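PDB 3ALJ: 2-methyl-3-hydroxypyridine-5-carboxylic acid oxygenase from Mesorhizobium loti, which probably uses FAD, a reduced nicotinamide cofactor and dioxygen to oxygenate and open the ring of its hydroxypyridine carboxylate substrate during vitamin B6 breakdown. Local coordinates for residues 13-18 with 36-41; 150-155 with 281-286; 203-208 with 348-353; 209-214 with 225-230. All coordinates share one frame; numbering follows the deposited sequence.

In the fold
The four contacts fall into two pairs, one at each end of an FAD-binding oxygenase. Contacts 1 and 2, with centres about 10 Å apart, belong to one sheet in which strands 13-17 and 151-154 are neighbours; a bond from Arg13 N to Asp150 OD2 (2.8 Å) helps join them. This sheet serves the adenosine half of FAD: Gly18, His40, Glu41 and Ala155 all belong to its pocket. Contacts 3 and 4, centres about 9 Å apart, lie on the other side of the chain's centre and meet where Trp203 packs on Arg211. Between contacts 1 and 3 the centres stand about 42 Å apart, and the extended cofactor spans part of that gap.

Contact 1: 13-18 with 36-41; sequences RAEVAG and DVRLHE. With FAD (flavin-adenine dinucleotide), chain B.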
# COMPACT_ATOMS: atom_id res chain seq x y z
N ARG A 13 -12.40 -22.86 8.62
CA ARG A 13 -12.08 -21.75 9.48
C ARG A 13 -10.70 -21.10 9.12
O ARG A 13 -9.76 -21.83 8.90
CB ARG A 13 -12.01 -22.27 10.93
CG ARG A 13 -11.97 -21.02 11.89
CD ARG A 13 -11.99 -21.20 13.33
NE ARG A 13 -13.27 -21.79 13.62
CZ ARG A 13 -13.53 -22.23 14.84
NH1 ARG A 13 -14.71 -22.86 15.08
NH2 ARG A 13 -12.62 -22.07 15.80
N ALA A 14 -10.72 -19.77 9.05
CA ALA A 14 -9.43 -19.05 8.82
C ALA A 14 -9.24 -18.10 10.00
O ALA A 14 -10.14 -17.44 10.46
CB ALA A 14 -9.59 -18.28 7.53
N GLU A 15 -7.95 -18.04 10.37
CA GLU A 15 -7.53 -17.00 11.40
C GLU A 15 -6.51 -16.12 10.65
O GLU A 15 -5.51 -16.59 10.10
CB GLU A 15 -6.85 -17.72 12.60
CG GLU A 15 -7.84 -18.55 13.42
CD GLU A 15 -8.69 -17.72 14.32
OE1 GLU A 15 -8.54 -16.48 14.34
OE2 GLU A 15 -9.53 -18.28 15.02
N VAL A 16 -6.79 -14.80 10.65
CA VAL A 16 -5.99 -13.82 9.94
C VAL A 16 -5.31 -12.97 10.97
O VAL A 16 -6.00 -12.41 11.91
CB VAL A 16 -6.90 -12.98 9.05
CG1 VAL A 16 -6.09 -11.87 8.35
CG2 VAL A 16 -7.67 -13.81 8.05
N ALA A 17 -4.00 -12.87 10.92
CA ALA A 17 -3.24 -11.92 11.74
C ALA A 17 -2.96 -10.65 10.95
O ALA A 17 -2.22 -10.70 9.94
CB ALA A 17 -1.89 -12.67 12.07
N GLY A 18 -3.44 -9.53 11.51
CA GLY A 18 -3.17 -8.18 10.91
C GLY A 18 -4.39 -7.61 10.28
O GLY A 18 -5.07 -8.24 9.46
N ASP A 36 -15.44 -19.34 7.73
CA ASP A 36 -15.61 -18.74 9.02
C ASP A 36 -14.28 -17.99 9.31
O ASP A 36 -13.33 -18.69 9.62
CB ASP A 36 -15.91 -19.84 10.09
CG ASP A 36 -16.03 -19.22 11.52
OD1 ASP A 36 -15.92 -18.00 11.74
OD2 ASP A 36 -16.45 -20.01 12.46
N VAL A 37 -14.27 -16.68 9.24
CA VAL A 37 -13.03 -15.91 9.37
C VAL A 37 -13.00 -15.03 10.57
O VAL A 37 -13.94 -14.24 10.84
CB VAL A 37 -12.97 -14.82 8.21
CG1 VAL A 37 -11.54 -14.18 8.23
CG2 VAL A 37 -13.25 -15.34 6.97
N ARG A 38 -11.88 -15.11 11.31
CA ARG A 38 -11.69 -14.22 12.42
C ARG A 38 -10.38 -13.45 12.17
O ARG A 38 -9.40 -14.07 11.60
CB ARG A 38 -11.51 -15.04 13.72
CG ARG A 38 -12.84 -15.88 14.00
CD ARG A 38 -12.59 -17.32 13.59
NE ARG A 38 -13.81 -18.15 13.74
CZ ARG A 38 -14.19 -18.67 14.91
NH1 ARG A 38 -15.26 -19.45 14.91
NH2 ARG A 38 -13.48 -18.47 16.06
N LEU A 39 -10.36 -12.17 12.46
CA LEU A 39 -9.15 -11.31 12.21
C LEU A 39 -8.68 -10.71 13.48
O LEU A 39 -9.52 -10.23 14.32
CB LEU A 39 -9.57 -10.22 11.18
CG LEU A 39 -8.41 -9.25 10.85
CD1 LEU A 39 -8.47 -8.87 9.33
CD2 LEU A 39 -8.37 -8.02 11.67
N HIS A 40 -7.37 -10.70 13.67
CA HIS A 40 -6.73 -10.22 14.88
C HIS A 40 -5.83 -9.02 14.58
O HIS A 40 -4.79 -9.22 13.87
CB HIS A 40 -5.95 -11.36 15.50
CG HIS A 40 -6.81 -12.55 15.81
ND1 HIS A 40 -7.52 -12.67 17.01
CD2 HIS A 40 -7.21 -13.58 15.00
CE1 HIS A 40 -8.29 -13.78 16.92
NE2 HIS A 40 -8.08 -14.37 15.74
N GLU A 41 -6.18 -7.86 15.09
CA GLU A 41 -5.31 -6.68 14.96
C GLU A 41 -4.60 -6.39 16.30
O GLU A 41 -5.34 -6.24 17.31
CB GLU A 41 -6.21 -5.46 14.51
CG GLU A 41 -5.52 -4.13 14.63
CD GLU A 41 -4.19 -4.07 13.90
OE1 GLU A 41 -3.16 -3.61 14.43
OE2 GLU A 41 -4.18 -4.43 12.67
PA FAD B . 0.29 -3.16 7.06
O1A FAD B . -0.47 -2.11 6.30
O2A FAD B . 1.52 -2.83 7.69
O5B FAD B . -0.73 -3.74 8.13
C5B FAD B . -0.31 -4.77 9.09
C4B FAD B . -1.34 -4.61 10.19
O4B FAD B . -0.96 -5.71 11.09
C3B FAD B . -1.20 -3.38 11.01
O3B FAD B . -2.49 -2.79 11.27
C2B FAD B . -0.43 -3.86 12.29
O2B FAD B . -0.74 -3.09 13.46
C1B FAD B . -0.96 -5.24 12.50
N9A FAD B . -0.03 -6.15 13.09
C8A FAD B . 1.34 -6.16 13.04
N7A FAD B . 1.85 -7.23 13.67
C5A FAD B . 0.76 -7.94 14.15
C6A FAD B . 0.65 -9.17 14.80
N6A FAD B . 1.77 -9.88 15.15
N1A FAD B . -0.59 -9.58 15.09
C2A FAD B . -1.69 -8.87 14.80
N3A FAD B . -1.65 -7.68 14.13
C4A FAD B . -0.40 -7.26 13.80
N1 FAD B . 1.25 1.06 -1.60
C2 FAD B . 0.39 1.33 -2.56
O2 FAD B . -0.34 0.47 -3.09
N3 FAD B . 0.27 2.64 -3.04
C4 FAD B . 1.02 3.68 -2.50
O4 FAD B . 0.76 4.89 -2.87
C4X FAD B . 1.93 3.36 -1.51
N5 FAD B . 2.81 4.37 -0.99
C5X FAD B . 3.76 4.03 -0.05
C6 FAD B . 4.70 4.97 0.39
C7 FAD B . 5.60 4.64 1.38
C7M FAD B . 6.62 5.72 1.86
C8 FAD B . 5.65 3.37 1.89
C8M FAD B . 6.67 2.95 2.97
C9 FAD B . 4.72 2.41 1.45
C9A FAD B . 3.78 2.72 0.43
N10 FAD B . 2.83 1.74 -0.07
C10 FAD B . 1.97 2.06 -1.05
C1' FAD B . 2.90 0.30 0.47
C2' FAD B . 1.80 0.10 1.51
O2' FAD B . 1.95 1.09 2.55
C3' FAD B . 1.99 -1.27 2.19
O3' FAD B . 2.50 -2.20 1.16
C4' FAD B . 0.74 -1.87 2.69
O4' FAD B . 0.24 -0.99 3.74
C5' FAD B . 0.97 -3.20 3.32
O5' FAD B . -0.27 -3.70 3.81
P FAD B . -0.20 -4.93 4.80
O1P FAD B . -1.60 -5.19 5.18
O2P FAD B . 0.63 -6.05 4.26
O3P FAD B . 0.64 -4.39 6.07
O HOH W 1 -15.47 -22.73 12.10
O HOH W 2 -11.13 -17.00 16.68
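Strands 13-17 and 36-40, paired from Arg13 beside Asp36 to Ala17 beside His40, are the two parallel strands of a beta-alpha-beta unit of Rossmann type, with helix 21-32 as the crossover. Five backbone hydrogen bonds tie them, the last from Gly18 N to His40 O (2.7 Å). On one face Val16 sends CG2 to Val37 CG1 (3.9 Å) and CG1 to Leu39 CD1. The other face is polar. There the guanidinium groups of Arg13 and Arg38 lie flat on each other, planes 10° apart and centres 3.6 Å apart. Asp36 probably makes this stack of like charges tolerable: Arg38, its chain bent at chi2 (102°), grips the carboxylate side-on from above its plane, NE to OD1 and NH1 to OD2 (2.8 Å), while Arg13 reaches it through a long salt bridge and a shared water. With an alanine here in place of Arg38, Asp36 would probably lose its closest charged mate and the Arg13 guanidinium would be set free to turn. Farther along, His40 NE2 donates to Glu15 OE1 (2.6 Å) in the ring plane and on the syn side of the carboxylate. At the strand ends Glu41 OE1 accepts from ribose O2B of FAD (2.7 Å) and OE2 from O3B. With Ser128 holding ND1 as well, the His40 ring is fixed through both nitrogens, and the short bond to Glu15 would probably stabilise positive charge on it.

Contact 2: 150-155 with 281-286; sequences DLIVGA and GKVALV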
# COMPACT_ATOMS: atom_id res chain seq x y z
N ASP A 150 -8.21 -24.07 9.78
CA ASP A 150 -7.77 -24.72 8.53
C ASP A 150 -6.82 -23.89 7.69
O ASP A 150 -6.14 -24.38 6.82
CB ASP A 150 -9.03 -24.98 7.69
CG ASP A 150 -10.13 -25.79 8.52
OD1 ASP A 150 -9.75 -26.97 8.89
OD2 ASP A 150 -11.20 -25.32 8.89
N LEU A 151 -6.77 -22.57 8.00
CA LEU A 151 -5.82 -21.65 7.26
C LEU A 151 -5.47 -20.58 8.24
O LEU A 151 -6.30 -20.09 9.00
CB LEU A 151 -6.62 -21.01 6.08
CG LEU A 151 -5.91 -19.83 5.35
CD1 LEU A 151 -4.75 -20.38 4.52
CD2 LEU A 151 -6.98 -19.09 4.56
N ILE A 152 -4.18 -20.29 8.20
CA ILE A 152 -3.63 -19.15 8.98
C ILE A 152 -3.07 -18.12 8.00
O ILE A 152 -2.23 -18.50 7.16
CB ILE A 152 -2.52 -19.60 9.91
CG1 ILE A 152 -3.05 -20.70 10.87
CG2 ILE A 152 -1.89 -18.39 10.65
CD1 ILE A 152 -2.00 -21.00 11.87
N VAL A 153 -3.51 -16.85 8.03
CA VAL A 153 -3.00 -15.82 7.16
C VAL A 153 -2.10 -14.89 7.98
O VAL A 153 -2.59 -14.19 8.86
CB VAL A 153 -4.16 -15.06 6.52
CG1 VAL A 153 -3.61 -13.97 5.59
CG2 VAL A 153 -5.06 -16.05 5.62
N GLY A 154 -0.84 -14.86 7.59
CA GLY A 154 0.11 -13.91 8.20
C GLY A 154 0.10 -12.63 7.38
O GLY A 154 0.80 -12.51 6.42
N ALA A 155 -0.78 -11.72 7.76
CA ALA A 155 -0.89 -10.36 7.07
C ALA A 155 -0.47 -9.32 8.12
O ALA A 155 -1.05 -8.22 8.18
CB ALA A 155 -2.39 -10.18 6.69
N GLY A 281 2.88 -25.28 5.18
CA GLY A 281 1.69 -25.96 5.63
C GLY A 281 0.42 -25.15 5.39
O GLY A 281 0.09 -24.85 4.19
N LYS A 282 -0.35 -24.91 6.43
CA LYS A 282 -1.60 -24.17 6.34
C LYS A 282 -1.40 -22.65 6.57
O LYS A 282 -2.40 -21.99 6.66
CB LYS A 282 -2.63 -24.68 7.32
CG LYS A 282 -3.03 -26.21 7.05
CD LYS A 282 -3.87 -26.70 8.29
CE LYS A 282 -3.91 -28.24 8.54
NZ LYS A 282 -4.44 -28.75 7.31
N VAL A 283 -0.14 -22.21 6.60
CA VAL A 283 0.16 -20.75 6.81
C VAL A 283 0.53 -20.12 5.48
O VAL A 283 1.40 -20.57 4.75
CB VAL A 283 1.35 -20.64 7.76
CG1 VAL A 283 1.77 -19.14 7.87
CG2 VAL A 283 0.94 -21.17 9.20
N ALA A 284 -0.13 -18.96 5.17
CA ALA A 284 0.26 -18.12 4.00
C ALA A 284 0.60 -16.77 4.51
O ALA A 284 -0.15 -16.16 5.32
CB ALA A 284 -0.88 -17.99 3.08
N LEU A 285 1.72 -16.28 4.01
CA LEU A 285 2.20 -14.88 4.32
C LEU A 285 1.74 -13.97 3.17
O LEU A 285 2.02 -14.26 2.01
CB LEU A 285 3.72 -14.84 4.39
CG LEU A 285 4.24 -15.83 5.48
CD1 LEU A 285 5.77 -15.69 5.49
CD2 LEU A 285 3.67 -15.57 6.89
N VAL A 286 1.10 -12.86 3.51
CA VAL A 286 0.45 -11.94 2.47
C VAL A 286 0.89 -10.54 2.75
O VAL A 286 0.81 -10.13 3.93
CB VAL A 286 -1.11 -12.01 2.51
CG1 VAL A 286 -1.59 -13.51 2.19
CG2 VAL A 286 -1.81 -11.26 3.73
O HOH W 3 -6.56 -27.25 6.28
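Ile152 and Val283 meet obliquely on one face of a parallel strand pair, Ile152 offering CB to Val283 CG2 (3.9 Å), with CD1, at the end of an extended chain, reaching the same methyl. That methyl stands opposite the carbonyl carbon of Val283, beside the backbone N, which aims it at the neighbouring strand. Helix 161-166 packs on this face against Val283 and Leu285. One step on, Gly154 lies beside Leu285 and leaves room for it: a CB on the glycine would clash with Leu285 CD2, which instead comes within 4.1 Å of Gly154 CA. The opposite face carries Val153 and Ala284, with helix 321-349 packed against Ala284. Beyond the strands Val286 also leans toward Val153 and Ala155, although it has two conformers and the detail of that packing is doubtful. At the other end Lys282 lays its aliphatic chain along the carbonyl of Asp150, with CD 3.6 Å from Asp150 O. A turn at chi4 (-58°) then lets NZ hold a water at 2.8 Å that donates to the same Asp150 O. The salt bridge of this NZ is with Glu322, whereas Asp150 OD2 accepts from Arg13 N. Four backbone hydrogen bonds engage the N-H groups of Ile152, Ala284, Gly154 and Val286, and strand 151-154 pairs with strand 13-17 along its other edge. Strands 151-154 and 283-285 thus carry apolar side chains, with charged Asp150 and Lys282 at one end.

Contact 3: 203-208 with 348-353; sequences WNFWPR and ANRSLS
Trp203 and Ser353 make the main contact here, and it is a CH-pi one. Ser353 lies over one face of the indole: its CA stands 3.5 Å from the centroid of the five-membered ring, only 8° off the normal, and its CB comes to 3.4 Å from Trp203 CD2. Apolar contacts continue on the six-membered ring. Arg350 brings CG to 3.7 Å from Trp203 CZ3, its side chain crossing the indole at about a right angle, and Leu352 adds CB near CZ2. Phe205 contributes through its ring edge, with CZ 3.9 Å from Ser353 OG, which lies near the ring plane. These residues join the end of strand 199-203 and the loop after it to the C-terminal end of helix 321-349, where Arg350 takes positive phi in a Schellman motif and a 3-10 turn follows. Polar bonds act within this turn and none crosses the contact. Arg350 O is gripped twice by Ser353, from N and from OG, the latter at 2.7 Å. The hydroxyl reaches it because chi1 (69°) sets OG between the backbone N and the carbonyl carbon, while the backbone itself places CB on the indole. The guanidinium of Arg350 turns back to its own helix, where NH1 bonds to Ala347 O. Trp203 NE1 has a weak bond to Asp201. On strand 82-86, Met86 touches Trp203, Phe205 and Ser353.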
# COMPACT_ATOMS: atom_id res chain seq x y z
N TRP A 203 10.34 17.25 -8.60
CA TRP A 203 11.73 16.88 -8.24
C TRP A 203 12.68 18.07 -8.33
O TRP A 203 12.55 19.00 -9.20
CB TRP A 203 12.26 15.92 -9.31
CG TRP A 203 11.68 14.49 -9.16
CD1 TRP A 203 10.47 14.02 -9.60
CD2 TRP A 203 12.37 13.39 -8.59
NE1 TRP A 203 10.42 12.66 -9.32
CE2 TRP A 203 11.57 12.25 -8.69
CE3 TRP A 203 13.61 13.26 -7.94
CZ2 TRP A 203 11.95 11.00 -8.19
CZ3 TRP A 203 14.01 12.01 -7.46
CH2 TRP A 203 13.20 10.91 -7.57
N ASN A 204 13.72 18.03 -7.48
CA ASN A 204 14.87 18.93 -7.62
C ASN A 204 16.08 18.20 -7.12
O ASN A 204 16.00 17.51 -6.11
CB ASN A 204 14.72 20.18 -6.72
CG ASN A 204 13.53 21.01 -7.06
OD1 ASN A 204 13.59 21.95 -7.94
ND2 ASN A 204 12.40 20.81 -6.41
N PHE A 205 17.19 18.43 -7.83
CA PHE A 205 18.54 18.10 -7.30
C PHE A 205 19.32 19.34 -6.97
O PHE A 205 20.30 19.19 -6.23
CB PHE A 205 19.26 17.22 -8.31
CG PHE A 205 18.55 15.94 -8.63
CD1 PHE A 205 18.29 15.01 -7.63
CD2 PHE A 205 18.06 15.67 -9.87
CE1 PHE A 205 17.56 13.77 -7.98
CE2 PHE A 205 17.41 14.49 -10.19
CZ PHE A 205 17.18 13.55 -9.25
N TRP A 206 18.99 20.49 -7.55
CA TRP A 206 19.69 21.72 -7.32
C TRP A 206 18.68 22.73 -6.89
O TRP A 206 17.60 22.75 -7.45
CB TRP A 206 20.45 22.17 -8.65
CG TRP A 206 21.17 23.49 -8.48
CD1 TRP A 206 22.49 23.62 -8.08
CD2 TRP A 206 20.60 24.79 -8.52
NE1 TRP A 206 22.77 24.94 -8.00
CE2 TRP A 206 21.66 25.70 -8.18
CE3 TRP A 206 19.39 25.29 -8.86
CZ2 TRP A 206 21.49 27.09 -8.20
CZ3 TRP A 206 19.18 26.74 -8.83
CH2 TRP A 206 20.25 27.57 -8.47
N PRO A 207 18.98 23.63 -5.93
CA PRO A 207 20.25 23.80 -5.22
C PRO A 207 20.37 22.82 -4.05
O PRO A 207 21.47 22.72 -3.50
CB PRO A 207 20.16 25.26 -4.70
CG PRO A 207 18.65 25.48 -4.45
CD PRO A 207 17.99 24.70 -5.65
N ARG A 208 19.27 22.06 -3.75
CA ARG A 208 19.45 20.90 -2.88
C ARG A 208 18.47 19.84 -3.30
O ARG A 208 17.64 20.04 -4.18
CB ARG A 208 19.11 21.21 -1.41
CG ARG A 208 19.80 22.48 -0.89
CD ARG A 208 19.24 22.94 0.43
NE ARG A 208 17.83 23.30 0.34
CZ ARG A 208 17.36 24.52 0.30
NH1 ARG A 208 18.28 25.50 0.24
NH2 ARG A 208 16.04 24.78 0.29
N ALA A 348 16.20 3.39 -6.77
CA ALA A 348 17.66 3.62 -6.68
C ALA A 348 18.20 4.51 -7.75
O ALA A 348 19.14 5.31 -7.47
CB ALA A 348 18.35 2.26 -6.77
N ASN A 349 17.63 4.46 -8.92
CA ASN A 349 18.12 5.24 -10.09
C ASN A 349 17.38 6.59 -10.15
O ASN A 349 17.72 7.37 -11.05
CB ASN A 349 17.92 4.46 -11.38
CG ASN A 349 18.93 3.29 -11.54
OD1 ASN A 349 20.15 3.53 -11.36
ND2 ASN A 349 18.43 2.10 -11.85
N ARG A 350 16.47 6.87 -9.21
CA ARG A 350 15.64 8.14 -9.31
C ARG A 350 15.00 8.17 -10.68
O ARG A 350 14.81 9.31 -11.25
CB ARG A 350 16.49 9.37 -9.04
CG ARG A 350 16.81 9.52 -7.49
CD ARG A 350 17.99 8.63 -7.13
NE ARG A 350 18.41 8.93 -5.79
CZ ARG A 350 18.18 8.20 -4.69
NH1 ARG A 350 17.60 7.00 -4.64
NH2 ARG A 350 18.69 8.64 -3.55
N SER A 351 14.55 7.04 -11.24
CA SER A 351 14.06 7.03 -12.60
C SER A 351 12.83 7.91 -12.82
O SER A 351 12.70 8.47 -13.94
CB SER A 351 13.67 5.62 -13.05
OG SER A 351 14.83 4.73 -12.86
N LEU A 352 11.97 8.01 -11.80
CA LEU A 352 10.77 8.83 -11.99
C LEU A 352 11.09 10.31 -12.26
O LEU A 352 10.25 11.02 -12.85
CB LEU A 352 9.84 8.69 -10.78
CG LEU A 352 9.28 7.23 -10.63
CD1 LEU A 352 8.59 7.32 -9.28
CD2 LEU A 352 8.32 6.93 -11.71
N SER A 353 12.28 10.76 -11.89
CA SER A 353 12.66 12.19 -12.09
C SER A 353 12.76 12.56 -13.57
O SER A 353 12.75 13.73 -13.85
CB SER A 353 14.00 12.49 -11.41
OG SER A 353 15.10 11.84 -12.07

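Contact 4: 209-214 with 225-230; sequences VQRILY and GLMAPA
Arg211 and Met227 face each other as a hydrogen-bonded pair, as do Leu213 and Gly225, in strands that run antiparallel at 163° in the beta hairpin 211-216/221-228, part of the larger mixed sheet. The Arg211-Met227 pair is closed by Arg211 N to Met227 O (3.0 Å) and Met227 N to Arg211 O (2.8 Å). Between the two pairs Ile212 and Leu226 form the non-hydrogen-bonded one; their side chains lie side by side and point the same way, with the two CD1 atoms, of Ile212 and of Leu226, 3.9 Å apart. Trp245 of helix 242-248 touches both. On the other face the thioether of Met227 lies over the guanidinium of Arg211. Its CE sits above the middle of the group, and SD approaches NH2 to 3.4 Å. The arginine chain reaches this place stretched out from CG to NE, with CG anti to the backbone N (chi1 169°). Trp203 packs against the opposite face of the guanidinium, so that the flat group is held between a sulfur side chain and an indole, while NH1 forms a salt bridge with Asp201. A leucine in place of Arg211 would probably leave Asp201 without its charged mate and open a gap between Met227 and Trp203. Beyond the sulfur, the bend at chi3 carries the methyl toward the next residue on this face, Met227 CE coming within 3.7 Å of Leu213 CB.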
# COMPACT_ATOMS: atom_id res chain seq x y z
N VAL A 209 18.65 18.63 -2.72
CA VAL A 209 17.88 17.44 -3.13
C VAL A 209 16.61 17.54 -2.30
O VAL A 209 16.61 17.19 -1.07
CB VAL A 209 18.69 16.17 -2.88
CG1 VAL A 209 17.92 15.01 -3.26
CG2 VAL A 209 20.01 16.25 -3.76
N GLN A 210 15.51 17.89 -2.94
CA GLN A 210 14.22 18.00 -2.27
C GLN A 210 13.17 17.70 -3.32
O GLN A 210 13.22 18.28 -4.42
CB GLN A 210 13.86 19.37 -1.61
CG GLN A 210 14.72 19.62 -0.35
CD GLN A 210 14.39 20.99 0.26
OE1 GLN A 210 15.35 21.68 0.56
NE2 GLN A 210 13.19 21.35 0.54
N ARG A 211 12.17 16.93 -2.94
CA ARG A 211 11.07 16.57 -3.85
C ARG A 211 9.80 16.66 -3.08
O ARG A 211 9.73 16.23 -1.90
CB ARG A 211 11.38 15.13 -4.31
CG ARG A 211 10.20 14.42 -5.07
CD ARG A 211 10.61 12.96 -5.20
NE ARG A 211 9.60 12.17 -5.93
CZ ARG A 211 9.58 10.84 -5.97
NH1 ARG A 211 8.63 10.19 -6.69
NH2 ARG A 211 10.49 10.11 -5.27
N ILE A 212 8.73 17.08 -3.74
CA ILE A 212 7.35 16.92 -3.17
C ILE A 212 6.53 16.15 -4.22
O ILE A 212 6.43 16.57 -5.39
CB ILE A 212 6.64 18.26 -2.91
CG1 ILE A 212 7.42 18.92 -1.76
CG2 ILE A 212 5.15 18.08 -2.57
CD1 ILE A 212 6.74 20.29 -1.18
N LEU A 213 5.86 15.05 -3.80
CA LEU A 213 4.79 14.46 -4.63
C LEU A 213 3.50 15.09 -4.10
O LEU A 213 3.10 14.95 -2.93
CB LEU A 213 4.79 12.94 -4.42
CG LEU A 213 3.67 12.27 -5.23
CD1 LEU A 213 4.01 12.41 -6.74
CD2 LEU A 213 3.56 10.74 -4.93
N TYR A 214 2.83 15.77 -5.02
CA TYR A 214 1.57 16.53 -4.77
C TYR A 214 0.41 15.68 -5.30
O TYR A 214 0.35 15.37 -6.48
CB TYR A 214 1.72 17.91 -5.52
CG TYR A 214 0.48 18.74 -5.63
CD1 TYR A 214 -0.50 18.49 -6.61
CD2 TYR A 214 0.25 19.70 -4.69
CE1 TYR A 214 -1.67 19.32 -6.69
CE2 TYR A 214 -0.90 20.55 -4.73
CZ TYR A 214 -1.78 20.29 -5.73
OH TYR A 214 -3.00 21.01 -5.80
N GLY A 225 3.82 14.33 -0.09
CA GLY A 225 5.00 13.50 0.33
C GLY A 225 6.18 14.41 0.20
O GLY A 225 6.49 14.84 -0.91
N LEU A 226 6.84 14.71 1.30
CA LEU A 226 7.99 15.66 1.33
C LEU A 226 9.24 14.81 1.46
O LEU A 226 9.41 14.17 2.54
CB LEU A 226 7.86 16.71 2.46
CG LEU A 226 7.08 17.98 2.16
CD1 LEU A 226 5.71 17.76 1.65
CD2 LEU A 226 7.00 18.81 3.52
N MET A 227 10.10 14.70 0.44
CA MET A 227 11.22 13.80 0.46
C MET A 227 12.53 14.52 0.40
O MET A 227 12.83 15.29 -0.57
CB MET A 227 11.05 12.95 -0.75
CG MET A 227 9.73 12.27 -0.79
SD MET A 227 9.53 11.23 -2.25
CE MET A 227 7.79 11.52 -2.74
N ALA A 228 13.41 14.31 1.39
CA ALA A 228 14.78 14.81 1.42
C ALA A 228 15.59 13.75 2.14
O ALA A 228 15.02 12.98 2.96
CB ALA A 228 14.81 16.09 2.24
N PRO A 229 16.89 13.71 1.85
CA PRO A 229 17.73 12.67 2.44
C PRO A 229 17.86 12.89 3.98
O PRO A 229 17.75 14.01 4.49
CB PRO A 229 19.11 12.97 1.85
CG PRO A 229 18.88 13.87 0.68
CD PRO A 229 17.64 14.56 0.91
N ALA A 230 18.05 11.79 4.69
CA ALA A 230 18.16 11.87 6.16
C ALA A 230 19.39 12.68 6.54
O ALA A 230 19.35 13.32 7.63
CB ALA A 230 18.30 10.47 6.76